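Local coordinates for catechol 1,2-dioxygenase (Acinetobacter sp., PDB 1DMH), which catalyses the iron(III)-dependent intradiol cleavage of catechol by dioxygen to cis,cis-muconate, working as a homodimer, at residues G162-F167 against H224-V229; V17-E22 against Q32-V37. One frame throughout, in Å; residues are numbered along the deposited sequence.

Contact 1: G162-F167 against H224-V229. With FE (Fe (III) ion), chain C; MCT (4-methylcatechol), chain D.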
ATOM      1  N   GLY A 162       4.701 -22.521 -13.990  1.00 23.04           N
ATOM      2  CA  GLY A 162       5.160 -21.263 -13.430  1.00 22.18           C
ATOM      3  C   GLY A 162       4.830 -21.073 -11.953  1.00 22.09           C
ATOM      4  O   GLY A 162       4.910 -19.961 -11.437  1.00 21.76           O
ATOM      5  N   PHE A 163       4.466 -22.148 -11.261  1.00 21.32           N
ATOM      6  CA  PHE A 163       4.143 -22.055  -9.838  1.00 21.32           C
ATOM      7  C   PHE A 163       5.230 -22.638  -8.938  1.00 20.14           C
ATOM      8  O   PHE A 163       5.881 -23.629  -9.284  1.00 18.62           O
ATOM      9  CB  PHE A 163       2.825 -22.776  -9.548  1.00 23.68           C
ATOM     10  CG  PHE A 163       1.669 -22.196 -10.267  1.00 25.97           C
ATOM     11  CD1 PHE A 163       1.620 -20.828 -10.528  1.00 27.60           C
ATOM     12  CD2 PHE A 163       0.639 -23.004 -10.706  1.00 27.58           C
ATOM     13  CE1 PHE A 163       0.553 -20.264 -11.233  1.00 28.93           C
ATOM     14  CE2 PHE A 163      -0.429 -22.462 -11.410  1.00 29.11           C
ATOM     15  CZ  PHE A 163      -0.470 -21.077 -11.675  1.00 29.01           C
ATOM     16  N   TYR A 164       5.391 -22.003  -7.778  1.00 19.54           N
ATOM     17  CA  TYR A 164       6.359 -22.404  -6.765  1.00 19.45           C
ATOM     18  C   TYR A 164       5.635 -23.078  -5.616  1.00 19.65           C
ATOM     19  O   TYR A 164       4.471 -22.758  -5.338  1.00 20.32           O
ATOM     20  CB  TYR A 164       7.076 -21.188  -6.165  1.00 18.64           C
ATOM     21  CG  TYR A 164       8.059 -20.462  -7.063  1.00 18.19           C
ATOM     22  CD1 TYR A 164       7.630 -19.606  -8.094  1.00 17.63           C
ATOM     23  CD2 TYR A 164       9.429 -20.607  -6.856  1.00 17.60           C
ATOM     24  CE1 TYR A 164       8.560 -18.917  -8.886  1.00 16.84           C
ATOM     25  CE2 TYR A 164      10.349 -19.939  -7.623  1.00 16.50           C
ATOM     26  CZ  TYR A 164       9.916 -19.103  -8.631  1.00 16.95           C
ATOM     27  OH  TYR A 164      10.865 -18.491  -9.390  1.00 17.37           O
ATOM     28  N   SER A 165       6.324 -23.990  -4.933  1.00 19.30           N
ATOM     29  CA  SER A 165       5.732 -24.632  -3.776  1.00 19.46           C
ATOM     30  C   SER A 165       5.544 -23.524  -2.731  1.00 20.25           C
ATOM     31  O   SER A 165       6.316 -22.552  -2.699  1.00 20.25           O
ATOM     32  CB  SER A 165       6.636 -25.768  -3.243  1.00 18.72           C
ATOM     33  OG  SER A 165       7.922 -25.339  -2.866  1.00 17.42           O
ATOM     34  N   HIS A 166       4.501 -23.667  -1.908  1.00 20.75           N
ATOM     35  CA  HIS A 166       4.149 -22.713  -0.862  1.00 21.66           C
ATOM     36  C   HIS A 166       3.463 -21.456  -1.412  1.00 22.91           C
ATOM     37  O   HIS A 166       2.979 -20.629  -0.649  1.00 23.91           O
ATOM     38  CB  HIS A 166       5.384 -22.368  -0.030  1.00 21.99           C
ATOM     39  CG  HIS A 166       6.000 -23.562   0.631  1.00 23.78           C
ATOM     40  ND1 HIS A 166       5.411 -24.210   1.696  1.00 24.96           N
ATOM     41  CD2 HIS A 166       7.087 -24.300   0.301  1.00 24.43           C
ATOM     42  CE1 HIS A 166       6.108 -25.295   1.991  1.00 24.99           C
ATOM     43  NE2 HIS A 166       7.130 -25.374   1.161  1.00 24.26           N
ATOM     44  N   PHE A 167       3.416 -21.308  -2.733  1.00 23.60           N
ATOM     45  CA  PHE A 167       2.745 -20.157  -3.354  1.00 25.29           C
ATOM     46  C   PHE A 167       1.982 -20.630  -4.584  1.00 27.49           C
ATOM     47  O   PHE A 167       1.737 -19.848  -5.500  1.00 27.53           O
ATOM     48  CB  PHE A 167       3.735 -19.068  -3.800  1.00 22.80           C
ATOM     49  CG  PHE A 167       4.609 -18.561  -2.707  1.00 21.57           C
ATOM     50  CD1 PHE A 167       4.174 -17.531  -1.880  1.00 20.67           C
ATOM     51  CD2 PHE A 167       5.860 -19.134  -2.471  1.00 20.35           C
ATOM     52  CE1 PHE A 167       4.966 -17.073  -0.828  1.00 19.56           C
ATOM     53  CE2 PHE A 167       6.663 -18.682  -1.421  1.00 20.14           C
ATOM     54  CZ  PHE A 167       6.213 -17.649  -0.596  1.00 20.88           C
ATOM     55  N   HIS A 224      13.559 -19.207 -15.098  1.00 11.39           N
ATOM     56  CA  HIS A 224      14.781 -18.941 -14.340  1.00 11.07           C
ATOM     57  C   HIS A 224      14.864 -19.806 -13.073  1.00 11.19           C
ATOM     58  O   HIS A 224      13.865 -20.377 -12.612  1.00 11.22           O
ATOM     59  CB  HIS A 224      14.817 -17.476 -13.907  1.00 10.24           C
ATOM     60  CG  HIS A 224      13.656 -17.101 -13.048  1.00 11.29           C
ATOM     61  ND1 HIS A 224      12.393 -16.883 -13.563  1.00 10.42           N
ATOM     62  CD2 HIS A 224      13.532 -17.033 -11.703  1.00 10.67           C
ATOM     63  CE1 HIS A 224      11.542 -16.694 -12.571  1.00 11.99           C
ATOM     64  NE2 HIS A 224      12.207 -16.780 -11.432  1.00 12.65           N
ATOM     65  N   ILE A 225      16.075 -19.885 -12.528  1.00 11.88           N
ATOM     66  CA  ILE A 225      16.356 -20.666 -11.321  1.00 11.70           C
ATOM     67  C   ILE A 225      17.082 -19.751 -10.332  1.00 11.42           C
ATOM     68  O   ILE A 225      18.060 -19.104 -10.693  1.00 12.00           O
ATOM     69  CB  ILE A 225      17.244 -21.877 -11.669  1.00 12.48           C
ATOM     70  CG1 ILE A 225      16.492 -22.780 -12.660  1.00 12.93           C
ATOM     71  CG2 ILE A 225      17.633 -22.636 -10.390  1.00 12.26           C
ATOM     72  CD1 ILE A 225      17.346 -23.877 -13.280  1.00 14.25           C
ATOM     73  N   HIS A 226      16.591 -19.692  -9.098  1.00 11.38           N
ATOM     74  CA  HIS A 226      17.174 -18.838  -8.055  1.00 11.54           C
ATOM     75  C   HIS A 226      18.310 -19.528  -7.295  1.00 11.87           C
ATOM     76  O   HIS A 226      18.282 -20.737  -7.102  1.00 11.56           O
ATOM     77  CB  HIS A 226      16.104 -18.480  -7.021  1.00 11.24           C
ATOM     78  CG  HIS A 226      15.013 -17.611  -7.550  1.00 12.85           C
ATOM     79  ND1 HIS A 226      15.097 -16.229  -7.555  1.00 11.85           N
ATOM     80  CD2 HIS A 226      13.816 -17.921  -8.104  1.00 11.43           C
ATOM     81  CE1 HIS A 226      13.994 -15.730  -8.087  1.00 12.09           C
ATOM     82  NE2 HIS A 226      13.204 -16.733  -8.427  1.00 12.09           N
ATOM     83  N   TYR A 227      19.277 -18.733  -6.846  1.00 11.78           N
ATOM     84  CA  TYR A 227      20.393 -19.213  -6.048  1.00 12.07           C
ATOM     85  C   TYR A 227      20.710 -18.285  -4.868  1.00 13.31           C
ATOM     86  O   TYR A 227      20.632 -17.055  -4.986  1.00 12.89           O
ATOM     87  CB  TYR A 227      21.706 -19.240  -6.841  1.00 12.35           C
ATOM     88  CG  TYR A 227      21.902 -20.326  -7.859  1.00 12.23           C
ATOM     89  CD1 TYR A 227      21.325 -20.240  -9.127  1.00 14.17           C
ATOM     90  CD2 TYR A 227      22.712 -21.422  -7.563  1.00 13.12           C
ATOM     91  CE1 TYR A 227      21.559 -21.227 -10.092  1.00 15.89           C
ATOM     92  CE2 TYR A 227      22.958 -22.417  -8.505  1.00 14.44           C
ATOM     93  CZ  TYR A 227      22.386 -22.317  -9.767  1.00 15.96           C
ATOM     94  OH  TYR A 227      22.655 -23.288 -10.700  1.00 16.33           O
ATOM     95  N   PHE A 228      21.083 -18.908  -3.748  1.00 14.04           N
ATOM     96  CA  PHE A 228      21.635 -18.244  -2.567  1.00 14.01           C
ATOM     97  C   PHE A 228      22.901 -19.111  -2.428  1.00 14.87           C
ATOM     98  O   PHE A 228      22.829 -20.339  -2.512  1.00 14.72           O
ATOM     99  CB  PHE A 228      20.825 -18.458  -1.294  1.00 14.28           C
ATOM    100  CG  PHE A 228      19.868 -17.357  -0.971  1.00 14.00           C
ATOM    101  CD1 PHE A 228      20.059 -16.060  -1.438  1.00 14.81           C
ATOM    102  CD2 PHE A 228      18.780 -17.618  -0.170  1.00 14.61           C
ATOM    103  CE1 PHE A 228      19.150 -15.037  -1.103  1.00 15.35           C
ATOM    104  CE2 PHE A 228      17.868 -16.611   0.171  1.00 15.40           C
ATOM    105  CZ  PHE A 228      18.054 -15.318  -0.296  1.00 14.42           C
ATOM    106  N   VAL A 229      24.060 -18.488  -2.285  1.00 14.67           N
ATOM    107  CA  VAL A 229      25.265 -19.256  -2.040  1.00 15.58           C
ATOM    108  C   VAL A 229      25.954 -18.544  -0.875  1.00 16.44           C
ATOM    109  O   VAL A 229      26.186 -17.328  -0.916  1.00 16.57           O
ATOM    110  CB  VAL A 229      26.233 -19.293  -3.255  1.00 15.60           C
ATOM    111  CG1 VAL A 229      27.443 -20.208  -2.936  1.00 15.34           C
ATOM    112  CG2 VAL A 229      25.506 -19.815  -4.492  1.00 15.17           C
TER
HETATM  113 FE    FE C 400      11.437 -16.665  -9.547  1.00 15.96          FE
HETATM  114  C1  MCT D 401       9.167 -12.154  -9.163  0.65 22.02           C
HETATM  115  C2  MCT D 401      10.419 -12.751  -8.935  0.65 22.11           C
HETATM  116  C3  MCT D 401      10.540 -14.143  -9.129  0.65 21.43           C
HETATM  117  O3  MCT D 401      11.756 -14.740  -8.913  0.65 22.31           O
HETATM  118  C4  MCT D 401       9.469 -14.921  -9.533  0.65 21.18           C
HETATM  119  O4  MCT D 401       9.645 -16.271  -9.712  0.65 22.48           O
HETATM  120  C5  MCT D 401       8.239 -14.362  -9.762  0.65 21.74           C
HETATM  121  C6  MCT D 401       8.085 -12.898  -9.565  0.65 22.01           C
HETATM  122  C   MCT D 401       9.008 -10.637  -8.955  0.65 22.40           C
HETATM  123  O   HOH W   1      11.374 -20.274 -11.440  1.00 12.95           O
HETATM  124  O   HOH W   2      10.282 -15.021  -7.933  0.35  3.70           O
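Tyr164 turns its CG beside its backbone N and anti to its carbonyl carbon (chi1 -71°), and His226 takes the same setting; in His224 the CG sits instead between N and carbonyl carbon (chi1 60°). These torsions bring one phenol oxygen and two imidazole nitrogens onto a single iron(III). Tyr164 OH binds the metal at 1.9 Å, His224 NE2 at 2.0 Å and His226 NE2 at 2.1 Å. Sharing the ion, not hydrogen bonding, brings Tyr164 OH and His224 NE2 to 3.0 Å. The Tyr164 and His226 rings approach each other at their margins without overlapping, and the tyrosine oxygen lies in the imidazole plane at its edge.

4-Methylcatechol adds two more ligands as a chelate, with MCT O3 at 2.0 Å and MCT O4 at 1.8 Å from iron. O3 stands nearly across the metal from Tyr164 OH, at an O3-Fe-OH angle of about 156°, while O4 lies roughly opposite His226 NE2. Water 1 lies 2.8 Å from both Tyr164 OH and His224 O and can bridge the segments, though it has more acceptors near it than protons; it sits above the His224 ring toward its rim.

Second-shell contacts restrict the imidazoles: His224 ND1 hydrogen-bonds to Pro222 O, fixing the ring's rotation, and Trp156 stacks on His226. Strand alternation puts both histidines on the metal side, with Ile225 directed away. On the loop side, Tyr164 opens a type II turn closed by a Phe167 N to Tyr164 O bond. Tyr200, the remaining protein ligand of the iron, is not bound to it here, consistent with its displacement by substrate. This is the non-haem ferric centre of the intradiol ring-cleavage dioxygenases.

Contact 2: V17-E22 against Q32-V37. With LIO ([1-pentadecanoyl-2-decanoyl-glycerol-3-yl]phosphonyl choline), chain G.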
ATOM      1  N   VAL A  17       4.061  18.951  11.266  1.00 16.36           N
ATOM      2  CA  VAL A  17       3.167  18.421  12.298  1.00 15.64           C
ATOM      3  C   VAL A  17       2.760  16.967  12.015  1.00 15.24           C
ATOM      4  O   VAL A  17       2.856  16.092  12.879  1.00 15.05           O
ATOM      5  CB  VAL A  17       1.900  19.269  12.384  1.00 16.68           C
ATOM      6  CG1 VAL A  17       0.899  18.630  13.354  1.00 16.41           C
ATOM      7  CG2 VAL A  17       2.270  20.670  12.808  1.00 17.07           C
ATOM      8  N   ALA A  18       2.304  16.718  10.792  1.00 15.61           N
ATOM      9  CA  ALA A  18       1.882  15.384  10.378  1.00 14.83           C
ATOM     10  C   ALA A  18       3.005  14.350  10.503  1.00 15.62           C
ATOM     11  O   ALA A  18       2.747  13.176  10.793  1.00 15.02           O
ATOM     12  CB  ALA A  18       1.372  15.430   8.949  1.00 14.60           C
ATOM     13  N   SER A  19       4.249  14.777  10.281  1.00 15.55           N
ATOM     14  CA  SER A  19       5.392  13.875  10.371  1.00 16.76           C
ATOM     15  C   SER A  19       5.894  13.688  11.811  1.00 17.68           C
ATOM     16  O   SER A  19       6.864  12.960  12.045  1.00 17.41           O
ATOM     17  CB  SER A  19       6.529  14.400   9.499  1.00 16.99           C
ATOM     18  OG  SER A  19       6.087  14.507   8.156  1.00 20.38           O
ATOM     19  N   GLY A  20       5.233  14.347  12.764  1.00 18.75           N
ATOM     20  CA  GLY A  20       5.616  14.247  14.170  1.00 20.19           C
ATOM     21  C   GLY A  20       6.960  14.887  14.498  1.00 21.29           C
ATOM     22  O   GLY A  20       7.529  14.640  15.555  1.00 20.37           O
ATOM     23  N   LEU A  21       7.456  15.710  13.584  1.00 22.82           N
ATOM     24  CA  LEU A  21       8.732  16.365  13.757  1.00 25.51           C
ATOM     25  C   LEU A  21       8.755  17.186  15.030  1.00 28.28           C
ATOM     26  O   LEU A  21       9.791  17.299  15.677  1.00 29.48           O
ATOM     27  CB  LEU A  21       9.022  17.234  12.535  1.00 25.01           C
ATOM     28  CG  LEU A  21       9.989  16.696  11.475  1.00 24.84           C
ATOM     29  CD1 LEU A  21       9.876  15.201  11.312  1.00 25.42           C
ATOM     30  CD2 LEU A  21       9.750  17.441  10.177  1.00 24.85           C
ATOM     31  N   GLU A  22       7.609  17.731  15.411  1.00 31.15           N
ATOM     32  CA  GLU A  22       7.531  18.544  16.618  1.00 34.06           C
ATOM     33  C   GLU A  22       7.164  17.662  17.860  1.00 34.73           C
ATOM     34  O   GLU A  22       7.019  18.162  18.973  1.00 35.50           O
ATOM     35  CB  GLU A  22       6.493  19.678  16.408  1.00 36.71           C
ATOM     36  CG  GLU A  22       6.425  20.338  14.975  1.00 40.75           C
ATOM     37  CD  GLU A  22       7.622  21.239  14.580  1.00 43.13           C
ATOM     38  OE1 GLU A  22       8.802  20.814  14.679  1.00 44.62           O
ATOM     39  OE2 GLU A  22       7.370  22.383  14.136  1.00 45.01           O
ATOM     40  N   GLN A  32      12.021  11.204   9.781  1.00 15.81           N
ATOM     41  CA  GLN A  32      12.819  11.783   8.712  1.00 16.33           C
ATOM     42  C   GLN A  32      12.340  11.289   7.353  1.00 14.99           C
ATOM     43  O   GLN A  32      12.181  12.072   6.419  1.00 14.38           O
ATOM     44  CB  GLN A  32      14.273  11.381   8.910  1.00 18.20           C
ATOM     45  CG  GLN A  32      15.186  11.786   7.801  1.00 22.79           C
ATOM     46  CD  GLN A  32      16.640  11.385   8.087  1.00 25.57           C
ATOM     47  OE1 GLN A  32      16.977  10.187   8.171  1.00 25.27           O
ATOM     48  NE2 GLN A  32      17.506  12.394   8.264  1.00 27.19           N
ATOM     49  N   ILE A  33      12.120   9.986   7.250  1.00 13.21           N
ATOM     50  CA  ILE A  33      11.677   9.399   5.986  1.00 13.08           C
ATOM     51  C   ILE A  33      10.242   9.842   5.656  1.00 12.85           C
ATOM     52  O   ILE A  33       9.959  10.284   4.537  1.00 11.37           O
ATOM     53  CB  ILE A  33      11.804   7.842   6.033  1.00 13.38           C
ATOM     54  CG1 ILE A  33      13.296   7.467   6.155  1.00 13.39           C
ATOM     55  CG2 ILE A  33      11.154   7.181   4.759  1.00 13.28           C
ATOM     56  CD1 ILE A  33      13.526   6.000   6.494  1.00 13.22           C
ATOM     57  N   ILE A  34       9.346   9.754   6.637  1.00 13.48           N
ATOM     58  CA  ILE A  34       7.957  10.158   6.435  1.00 14.06           C
ATOM     59  C   ILE A  34       7.856  11.619   6.007  1.00 14.12           C
ATOM     60  O   ILE A  34       7.120  11.937   5.064  1.00 14.78           O
ATOM     61  CB  ILE A  34       7.129   9.958   7.710  1.00 15.82           C
ATOM     62  CG1 ILE A  34       7.035   8.466   8.030  1.00 16.51           C
ATOM     63  CG2 ILE A  34       5.726  10.535   7.518  1.00 17.31           C
ATOM     64  CD1 ILE A  34       6.363   7.664   6.944  1.00 17.27           C
ATOM     65  N   HIS A  35       8.589  12.513   6.673  1.00 13.14           N
ATOM     66  CA  HIS A  35       8.531  13.913   6.284  1.00 12.80           C
ATOM     67  C   HIS A  35       8.916  14.098   4.812  1.00 12.76           C
ATOM     68  O   HIS A  35       8.248  14.812   4.078  1.00 12.59           O
ATOM     69  CB  HIS A  35       9.429  14.767   7.173  1.00 14.12           C
ATOM     70  CG  HIS A  35       9.337  16.229   6.873  1.00 16.66           C
ATOM     71  ND1 HIS A  35      10.330  16.918   6.210  1.00 17.99           N
ATOM     72  CD2 HIS A  35       8.320  17.106   7.046  1.00 16.89           C
ATOM     73  CE1 HIS A  35       9.928  18.155   5.982  1.00 18.26           C
ATOM     74  NE2 HIS A  35       8.712  18.295   6.479  1.00 18.82           N
ATOM     75  N   ARG A  36       9.972  13.435   4.367  1.00 11.69           N
ATOM     76  CA  ARG A  36      10.389  13.565   2.974  1.00 12.08           C
ATOM     77  C   ARG A  36       9.377  12.976   1.997  1.00 12.10           C
ATOM     78  O   ARG A  36       9.033  13.603   0.999  1.00 11.22           O
ATOM     79  CB  ARG A  36      11.752  12.891   2.773  1.00 12.95           C
ATOM     80  CG  ARG A  36      12.207  12.752   1.327  1.00 11.39           C
ATOM     81  CD  ARG A  36      12.309  14.074   0.614  1.00 11.71           C
ATOM     82  NE  ARG A  36      12.925  13.882  -0.695  1.00 13.03           N
ATOM     83  CZ  ARG A  36      14.242  13.832  -0.894  1.00 13.44           C
ATOM     84  NH1 ARG A  36      15.087  13.982   0.130  1.00 13.11           N
ATOM     85  NH2 ARG A  36      14.717  13.559  -2.098  1.00 13.47           N
ATOM     86  N   VAL A  37       8.899  11.767   2.273  1.00 11.66           N
ATOM     87  CA  VAL A  37       7.929  11.150   1.383  1.00 12.13           C
ATOM     88  C   VAL A  37       6.634  11.973   1.302  1.00 11.79           C
ATOM     89  O   VAL A  37       6.100  12.166   0.213  1.00 10.82           O
ATOM     90  CB  VAL A  37       7.624   9.688   1.813  1.00 13.33           C
ATOM     91  CG1 VAL A  37       6.553   9.092   0.899  1.00 13.13           C
ATOM     92  CG2 VAL A  37       8.884   8.850   1.715  1.00 12.71           C
TER
HETATM   93  C1  LIO G 999      10.398  -0.614  12.284  0.50 36.85           C
HETATM   94  C2  LIO G 999       9.654   0.304  11.562  0.50 33.93           C
HETATM   95  C3  LIO G 999      10.471   0.859  10.589  0.50 32.81           C
HETATM   96  C4  LIO G 999      13.527  -2.783  14.377  0.50 45.82           C
HETATM   97  C5  LIO G 999      13.747  -3.438  15.763  0.50 46.29           C
HETATM   98  C6  LIO G 999      15.639  -4.820  14.983  0.50 46.56           C
HETATM   99  C7  LIO G 999      15.300  -4.447  17.337  0.50 46.43           C
HETATM  100  C8  LIO G 999      16.072  -2.652  15.965  0.50 46.46           C
HETATM  101  C11 LIO G 999      12.480   1.180   9.257  0.50 28.23           C
HETATM  102  C12 LIO G 999      11.583   2.146   8.436  0.50 25.87           C
HETATM  103  C13 LIO G 999      12.034   2.169   6.975  0.50 23.03           C
HETATM  104  C14 LIO G 999      11.169   3.115   6.148  0.50 20.43           C
HETATM  105  C15 LIO G 999      10.913   2.448   4.804  0.50 19.27           C
HETATM  106  C16 LIO G 999      10.838   3.470   3.684  0.50 18.40           C
HETATM  107  C17 LIO G 999      10.588   2.710   2.383  0.50 18.94           C
HETATM  108  C18 LIO G 999      10.190   3.668   1.264  0.50 18.75           C
HETATM  109  C19 LIO G 999       8.791   3.306   0.771  0.50 18.94           C
HETATM  110  C20 LIO G 999       8.892   2.604  -0.576  0.50 18.37           C
HETATM  111  C21 LIO G 999       7.542   1.972  -0.913  0.50 17.53           C
HETATM  112  C22 LIO G 999       7.610   1.361  -2.319  0.50 17.01           C
HETATM  113  C23 LIO G 999       6.409   0.446  -2.516  0.50 15.77           C
HETATM  114  C24 LIO G 999       6.449  -0.171  -3.901  0.50 15.11           C
HETATM  115  C25 LIO G 999       5.517  -1.371  -3.924  0.50 14.04           C
HETATM  116  C31 LIO G 999       7.320   0.463  10.271  0.50 30.32           C
HETATM  117  C32 LIO G 999       7.466   1.885   9.714  0.50 28.67           C
HETATM  118  C33 LIO G 999       7.594   1.802   8.182  0.50 25.65           C
HETATM  119  C34 LIO G 999       6.385   2.452   7.513  0.50 23.60           C
HETATM  120  C35 LIO G 999       6.857   3.289   6.332  0.50 22.11           C
HETATM  121  C36 LIO G 999       5.816   3.252   5.221  0.50 21.67           C
HETATM  122  C37 LIO G 999       5.847   4.581   4.466  0.50 21.56           C
HETATM  123  C38 LIO G 999       4.807   4.577   3.339  0.50 21.93           C
HETATM  124  C39 LIO G 999       3.488   5.187   3.840  0.50 21.64           C
HETATM  125  C40 LIO G 999       2.824   5.980   2.708  0.50 21.68           C
HETATM  126  N   LIO G 999      15.184  -3.836  16.000  0.50 46.61           N
HETATM  127  O2  LIO G 999       8.336  -0.235  11.096  0.50 32.13           O
HETATM  128  O3  LIO G 999      11.864   0.500  10.410  0.50 30.17           O
HETATM  129  O11 LIO G 999      13.662   0.976   8.969  0.50 29.94           O
HETATM  130  O31 LIO G 999       6.283  -0.151  10.002  0.50 31.57           O
HETATM  131  O1P LIO G 999      12.696   0.110  13.879  0.50 44.28           O
HETATM  132  O2P LIO G 999      11.572  -0.879  15.837  0.50 44.01           O
HETATM  133  O3P LIO G 999      10.315  -0.688  13.730  0.50 41.49           O
HETATM  134  O4P LIO G 999      12.208  -2.319  13.939  0.50 44.87           O
HETATM  135  P   LIO G 999      11.699  -0.941  14.333  0.50 44.37           P
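Helix 9-18 ends in a Schellman motif in which Gly20 turns to positive phi (68°), and the departing chain passes helix 28-47 with Ser19 CA 5.2 Å from His35 CA. Leu21 then reaches over the imidazole of His35: its CD2 stands 3.7 Å from the ring centroid and 23° off the normal, a CH-pi contact displaced toward the rim, with CD2 3.5 Å from His35 CD2. The ring is placed for this by chi1 of -176°, which sets CG opposite the backbone N.

Ser19 approaches the same ring at its edge, in plane, but its OG comes closest to the backbone, 3.1 Å from His35 CA. That oxygen is already hydrogen-bonded to Leu15 O in the last turn of helix 9-18. Ile34 divides its branches: CG2 lies 4.0 Å from Ser19 OG, whereas CD1 points to the bound phospholipid, 4.0 Å from LIO C37. Ile33 CD1 meets the other acyl chain, 3.7 Å from LIO C14.

No hydrogen bond crosses between the segments; the pairing therefore rests on van der Waals and CH-pi contact, with the serine hydroxyl satisfied by the end of helix 9-18 and helix 28-47 turning an aliphatic side to the lipid.

Overall arrangement
Contact 2 closes before contact 1 opens along the chain, and the two do not touch: their centres are 38 Å apart and their nearest atoms about 23 Å. They share no secondary-structure element. Contact 2 joins the turn that ends helix 9-18 to helix 28-47, in the helical zipper region that forms the dimer axis; there Arg36 makes a salt bridge to Asp47 of the second subunit. Contact 1 joins the loop between strands 152-157 and 179-183 to strand 220-230 of the mixed sheet, with the centre of the contact about 9 Å from the centre of the chain. The dimer-forming helices at contact 2 and the iron centre at contact 1 are thus well apart.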